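Long-range contacts in glycerol dehydratase (Clostridium butyricum, PDB 1R9D), which probably dehydrates glycerol without coenzyme B12, as a lyase of the glycyl radical family related to pyruvate formate-lyase: residues 57-62 and 216-221; 183-188 and 207-212. All blocks are in the same frame, centred on the assembly; numbering follows the deposited sequence.

How the contacts relate
Contacts 1 and 2 share helix 197-230, which packs against a different neighbour in each. Along the chain, helix 47-61 comes first, then helix 169-190, then the shared helix, so contact 2 (183-188 with 207-212) is nested inside the long loop that contact 1 (57-62 with 216-221) closes. Their centres lie about 18 Å apart, on the same side of the chain's centre, and residues 207-212 and 216-221 are separated by three residues of the same helix. Contact 2 joins two helices consecutive in sequence; contact 1 ties the second of them to a helix far earlier in the chain. Both belong to the helical periphery of the pyruvate formate lyase-like region.

Contact 1 (57-62 and 216-221); sequences HILENI and ITYVNR
Arg221 reaches from helix 197-230 to the C-terminal end of helix 47-61 and grips two backbone carbonyls there. NH1 and NH2 both hold Ile62 O, NH1 at 2.9 Å and NH2 at 3.0 Å; the NH1 bond lies in the carbonyl plane, on a lone pair. NH1 also donates to Leu59 O at 2.9 Å, coming from 42° above that carbonyl plane, although the oxygen lies close to the guanidinium plane. A bend at chi3 (62°) puts the end of the arginine beside these acceptors, and Glu60 O sits over one face of the guanidinium. The positive charge near this helix end would be expected to interact favourably with the helix dipole.

The tight apolar part lies beside this grip. Leu59 CD2 rests over one face of the Tyr218 ring in a CH-pi contact, 3.9 Å from its centroid, while Ile62 CG2 meets the ring edge at CE1, 3.8 Å away. Ile276 of helix 260-277 also packs against Leu59 and Tyr218, and the Tyr218 hydroxyl is bonded to that of Tyr222.

The Glu60-Thr217 side is looser and partly exposed: Glu60 CG and Thr217 CG2 are 4.3 Å apart, and a water bonded to Thr217 OG1 gives Glu60 OE2 only a weak bond. Their stronger partners lie elsewhere, Lys56 for the glutamate and Glu213 O for the threonine. With the axes only 11° from parallel, the whole is a near-parallel helix pair with an arginine hydrogen-bonded to backbone carbonyls at the C-terminal end of one helix.

Contact 2 (183-188 and 207-212); sequences EAKEQL and SVIISC
Ile209 and Lys185 have similar first torsions, each with its gamma carbon placed opposite the carbonyl carbon (chi1 -65° for Ile209 CG1). With chi2 at 174° the isoleucine chain is extended, and CD1 lies farther along residues 183-188 than CG1, on the side of Leu188. There the branch meets three residues in turn. CG1 lies 3.7 Å from Ala184 CB, and CD1 comes equally near to Lys185 CG, 3.7 Å. Farther along the helix, Leu188 CD2 approaches the same methyl group at 4.1 Å.

Lys185 crosses the isoleucine at about a right angle and offers only the aliphatic start of its chain, which then runs on extended at the exposed margin. Ala184 provides the short side chain where the backbones are nearest, its CA 6.7 Å from that of Ile209; its methyl also touches Val208 CG1, more loosely, at 4.2 Å. The two segments form part of an antiparallel helical hairpin: helix 169-190 is followed directly in the chain by helix 197-230, and the local axes pass 9.8 Å apart at a crossing angle of -161°. Packing between the segments is wholly apolar.

On the remote side of residues 207-212, Ser211 OG donates to Ser207 O at 2.8 Å. That oxygen also accepts the backbone N-H of Ser211, the two donors reaching it from opposite faces of the carbonyl plane. This serine side faces helix 47-61, where Ala52 touches both Ser207 and Ser211, while Ile181, one turn before Ala184, adds to the cover over Ile209.

Contact 1 (57-62 and 216-221)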
loop_
_atom_site.group_PDB
_atom_site.type_symbol
_atom_site.label_atom_id
_atom_site.label_comp_id
_atom_site.label_asym_id
_atom_site.label_seq_id
_atom_site.Cartn_x
_atom_site.Cartn_y
_atom_site.Cartn_z
ATOM N N HIS A 57 -21.106 -7.900 -4.013
ATOM C CA HIS A 57 -21.454 -8.674 -5.205
ATOM C C HIS A 57 -21.731 -10.140 -4.875
ATOM O O HIS A 57 -22.604 -10.775 -5.476
ATOM C CB HIS A 57 -20.328 -8.584 -6.234
ATOM C CG HIS A 57 -20.716 -9.067 -7.596
ATOM N ND1 HIS A 57 -21.754 -8.512 -8.312
ATOM C CD2 HIS A 57 -20.196 -10.041 -8.380
ATOM C CE1 HIS A 57 -21.857 -9.121 -9.480
ATOM N NE2 HIS A 57 -20.923 -10.052 -9.547
ATOM N N ILE A 58 -20.973 -10.679 -3.926
ATOM C CA ILE A 58 -21.154 -12.064 -3.508
ATOM C C ILE A 58 -22.488 -12.222 -2.777
ATOM O O ILE A 58 -23.306 -13.075 -3.131
ATOM C CB ILE A 58 -20.008 -12.508 -2.565
ATOM C CG1 ILE A 58 -18.696 -12.579 -3.346
ATOM C CG2 ILE A 58 -20.343 -13.843 -1.924
ATOM C CD1 ILE A 58 -17.472 -12.792 -2.476
ATOM N N LEU A 59 -22.711 -11.387 -1.766
ATOM C CA LEU A 59 -23.937 -11.455 -0.981
ATOM C C LEU A 59 -25.217 -11.224 -1.778
ATOM O O LEU A 59 -26.269 -11.765 -1.434
ATOM C CB LEU A 59 -23.881 -10.463 0.180
ATOM C CG LEU A 59 -22.884 -10.798 1.294
ATOM C CD1 LEU A 59 -23.006 -9.779 2.410
ATOM C CD2 LEU A 59 -23.163 -12.191 1.828
ATOM N N GLU A 60 -25.135 -10.424 -2.836
ATOM C CA GLU A 60 -26.319 -10.153 -3.643
ATOM C C GLU A 60 -26.629 -11.260 -4.647
ATOM O O GLU A 60 -27.781 -11.425 -5.043
ATOM C CB GLU A 60 -26.164 -8.825 -4.400
ATOM C CG GLU A 60 -25.997 -7.600 -3.509
ATOM C CD GLU A 60 -25.835 -6.308 -4.298
ATOM O OE1 GLU A 60 -25.103 -6.311 -5.313
ATOM O OE2 GLU A 60 -26.428 -5.285 -3.896
ATOM N N ASN A 61 -25.620 -12.036 -5.034
ATOM C CA ASN A 61 -25.817 -13.074 -6.044
ATOM C C ASN A 61 -25.535 -14.534 -5.690
ATOM O O ASN A 61 -25.836 -15.429 -6.480
ATOM C CB ASN A 61 -25.006 -12.698 -7.282
ATOM C CG ASN A 61 -25.403 -11.345 -7.841
ATOM O OD1 ASN A 61 -26.458 -11.205 -8.456
ATOM N ND2 ASN A 61 -24.568 -10.336 -7.609
ATOM N N ILE A 62 -24.956 -14.785 -4.521
ATOM C CA ILE A 62 -24.648 -16.157 -4.115
ATOM C C ILE A 62 -25.951 -16.932 -3.883
ATOM O O ILE A 62 -26.917 -16.391 -3.348
ATOM C CB ILE A 62 -23.809 -16.170 -2.805
ATOM C CG1 ILE A 62 -23.246 -17.571 -2.536
ATOM C CG2 ILE A 62 -24.664 -15.722 -1.643
ATOM C CD1 ILE A 62 -22.070 -17.956 -3.416
ATOM N N ILE A 216 -27.308 -6.524 5.228
ATOM C CA ILE A 216 -28.740 -6.271 5.357
ATOM C C ILE A 216 -29.480 -6.858 4.156
ATOM O O ILE A 216 -30.534 -7.478 4.307
ATOM C CB ILE A 216 -29.023 -4.753 5.464
ATOM C CG1 ILE A 216 -28.457 -4.219 6.784
ATOM C CG2 ILE A 216 -30.521 -4.485 5.383
ATOM C CD1 ILE A 216 -28.601 -2.720 6.966
ATOM N N THR A 217 -28.911 -6.674 2.968
ATOM C CA THR A 217 -29.498 -7.197 1.738
ATOM C C THR A 217 -29.548 -8.722 1.781
ATOM O O THR A 217 -30.543 -9.338 1.386
ATOM C CB THR A 217 -28.670 -6.772 0.503
ATOM O OG1 THR A 217 -28.659 -5.343 0.403
ATOM C CG2 THR A 217 -29.260 -7.363 -0.772
ATOM N N TYR A 218 -28.462 -9.323 2.263
ATOM C CA TYR A 218 -28.355 -10.776 2.358
ATOM C C TYR A 218 -29.470 -11.363 3.218
ATOM O O TYR A 218 -30.129 -12.323 2.819
ATOM C CB TYR A 218 -26.995 -11.167 2.950
ATOM C CG TYR A 218 -26.711 -12.650 2.913
ATOM C CD1 TYR A 218 -26.571 -13.321 1.697
ATOM C CD2 TYR A 218 -26.588 -13.388 4.094
ATOM C CE1 TYR A 218 -26.317 -14.689 1.654
ATOM C CE2 TYR A 218 -26.335 -14.758 4.062
ATOM C CZ TYR A 218 -26.203 -15.401 2.839
ATOM O OH TYR A 218 -25.973 -16.759 2.797
ATOM N N VAL A 219 -29.677 -10.781 4.395
ATOM C CA VAL A 219 -30.707 -11.257 5.310
ATOM C C VAL A 219 -32.098 -11.117 4.692
ATOM O O VAL A 219 -32.957 -11.984 4.865
ATOM C CB VAL A 219 -30.657 -10.486 6.641
ATOM C CG1 VAL A 219 -31.747 -10.978 7.573
ATOM C CG2 VAL A 219 -29.285 -10.667 7.291
ATOM N N ASN A 220 -32.316 -10.026 3.966
ATOM C CA ASN A 220 -33.605 -9.797 3.322
ATOM C C ASN A 220 -33.904 -10.826 2.240
ATOM O O ASN A 220 -35.068 -11.112 1.960
ATOM C CB ASN A 220 -33.656 -8.381 2.746
ATOM C CG ASN A 220 -34.012 -7.349 3.795
ATOM O OD1 ASN A 220 -33.577 -6.195 3.729
ATOM N ND2 ASN A 220 -34.818 -7.757 4.770
ATOM N N ARG A 221 -32.862 -11.384 1.633
ATOM C CA ARG A 221 -33.055 -12.399 0.606
ATOM C C ARG A 221 -33.640 -13.661 1.238
ATOM O O ARG A 221 -34.421 -14.373 0.604
ATOM C CB ARG A 221 -31.732 -12.728 -0.089
ATOM C CG ARG A 221 -31.189 -11.600 -0.961
ATOM C CD ARG A 221 -29.913 -12.022 -1.671
ATOM N NE ARG A 221 -30.142 -13.141 -2.579
ATOM C CZ ARG A 221 -29.189 -13.966 -3.005
ATOM N NH1 ARG A 221 -27.935 -13.801 -2.602
ATOM N NH2 ARG A 221 -29.489 -14.963 -3.825
HETATM O O HOH W 1 -26.341 -4.147 -0.639
#

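Contact 2 (183-188 and 207-212)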
loop_
_atom_site.group_PDB
_atom_site.type_symbol
_atom_site.label_atom_id
_atom_site.label_comp_id
_atom_site.label_asym_id
_atom_site.label_seq_id
_atom_site.Cartn_x
_atom_site.Cartn_y
_atom_site.Cartn_z
ATOM N N GLU A 183 -22.549 4.102 13.295
ATOM C CA GLU A 183 -21.325 4.432 14.018
ATOM C C GLU A 183 -20.256 4.825 13.005
ATOM O O GLU A 183 -19.453 5.727 13.253
ATOM C CB GLU A 183 -20.845 3.244 14.853
ATOM C CG GLU A 183 -19.478 3.467 15.484
ATOM C CD GLU A 183 -19.181 2.497 16.610
ATOM O OE1 GLU A 183 -19.426 1.286 16.433
ATOM O OE2 GLU A 183 -18.694 2.949 17.669
ATOM N N ALA A 184 -20.250 4.146 11.863
ATOM C CA ALA A 184 -19.293 4.445 10.804
ATOM C C ALA A 184 -19.584 5.839 10.238
ATOM O O ALA A 184 -18.665 6.620 9.978
ATOM C CB ALA A 184 -19.384 3.402 9.697
ATOM N N LYS A 185 -20.864 6.151 10.051
ATOM C CA LYS A 185 -21.246 7.461 9.524
ATOM C C LYS A 185 -20.911 8.579 10.506
ATOM O O LYS A 185 -20.506 9.666 10.096
ATOM C CB LYS A 185 -22.740 7.491 9.180
ATOM C CG LYS A 185 -23.092 6.719 7.916
ATOM C CD LYS A 185 -24.572 6.833 7.587
ATOM C CE LYS A 185 -24.903 6.130 6.279
ATOM N NZ LYS A 185 -26.363 6.187 5.971
ATOM N N GLU A 186 -21.074 8.315 11.800
ATOM C CA GLU A 186 -20.761 9.314 12.816
ATOM C C GLU A 186 -19.262 9.592 12.846
ATOM O O GLU A 186 -18.842 10.736 13.017
ATOM C CB GLU A 186 -21.213 8.848 14.203
ATOM C CG GLU A 186 -22.709 8.592 14.323
ATOM C CD GLU A 186 -23.119 8.159 15.722
ATOM O OE1 GLU A 186 -22.392 7.342 16.331
ATOM O OE2 GLU A 186 -24.176 8.623 16.209
ATOM N N GLN A 187 -18.456 8.545 12.681
ATOM C CA GLN A 187 -17.003 8.697 12.696
ATOM C C GLN A 187 -16.569 9.495 11.474
ATOM O O GLN A 187 -15.641 10.305 11.534
ATOM C CB GLN A 187 -16.324 7.324 12.692
ATOM C CG GLN A 187 -14.817 7.363 12.914
ATOM C CD GLN A 187 -14.437 7.927 14.273
ATOM O OE1 GLN A 187 -14.878 7.433 15.306
ATOM N NE2 GLN A 187 -13.613 8.967 14.276
ATOM N N LEU A 188 -17.256 9.259 10.365
ATOM C CA LEU A 188 -16.984 9.948 9.113
ATOM C C LEU A 188 -17.156 11.456 9.336
ATOM O O LEU A 188 -16.387 12.268 8.815
ATOM C CB LEU A 188 -17.957 9.435 8.048
ATOM C CG LEU A 188 -17.471 9.110 6.632
ATOM C CD1 LEU A 188 -16.093 8.478 6.658
ATOM C CD2 LEU A 188 -18.481 8.170 5.978
ATOM N N SER A 207 -16.171 1.672 3.248
ATOM C CA SER A 207 -16.127 0.256 2.898
ATOM C C SER A 207 -16.891 -0.539 3.949
ATOM O O SER A 207 -17.505 -1.561 3.646
ATOM C CB SER A 207 -14.681 -0.235 2.813
ATOM O OG SER A 207 -14.022 0.321 1.691
ATOM N N VAL A 208 -16.842 -0.071 5.192
ATOM C CA VAL A 208 -17.569 -0.722 6.275
ATOM C C VAL A 208 -19.069 -0.560 6.017
ATOM O O VAL A 208 -19.851 -1.486 6.222
ATOM C CB VAL A 208 -17.245 -0.079 7.641
ATOM C CG1 VAL A 208 -18.255 -0.530 8.688
ATOM C CG2 VAL A 208 -15.830 -0.462 8.073
ATOM N N ILE A 209 -19.458 0.632 5.574
ATOM C CA ILE A 209 -20.861 0.924 5.299
ATOM C C ILE A 209 -21.400 0.055 4.166
ATOM O O ILE A 209 -22.476 -0.536 4.289
ATOM C CB ILE A 209 -21.046 2.422 4.960
ATOM C CG1 ILE A 209 -20.697 3.261 6.194
ATOM C CG2 ILE A 209 -22.484 2.691 4.514
ATOM C CD1 ILE A 209 -20.704 4.757 5.963
ATOM N N ILE A 210 -20.647 -0.025 3.075
ATOM C CA ILE A 210 -21.038 -0.839 1.931
ATOM C C ILE A 210 -21.186 -2.299 2.362
ATOM O O ILE A 210 -22.146 -2.981 1.985
ATOM C CB ILE A 210 -19.982 -0.748 0.806
ATOM C CG1 ILE A 210 -19.991 0.663 0.205
ATOM C CG2 ILE A 210 -20.255 -1.799 -0.267
ATOM C CD1 ILE A 210 -18.843 0.939 -0.743
ATOM N N SER A 211 -20.234 -2.772 3.164
ATOM C CA SER A 211 -20.247 -4.155 3.632
ATOM C C SER A 211 -21.451 -4.482 4.506
ATOM O O SER A 211 -22.089 -5.527 4.334
ATOM C CB SER A 211 -18.956 -4.461 4.401
ATOM O OG SER A 211 -17.830 -4.342 3.552
ATOM N N CYS A 212 -21.760 -3.599 5.448
ATOM C CA CYS A 212 -22.895 -3.820 6.333
ATOM C C CYS A 212 -24.224 -3.685 5.591
ATOM O O CYS A 212 -25.203 -4.357 5.928
ATOM C CB CYS A 212 -22.836 -2.854 7.518
ATOM S SG CYS A 212 -21.528 -3.280 8.720
#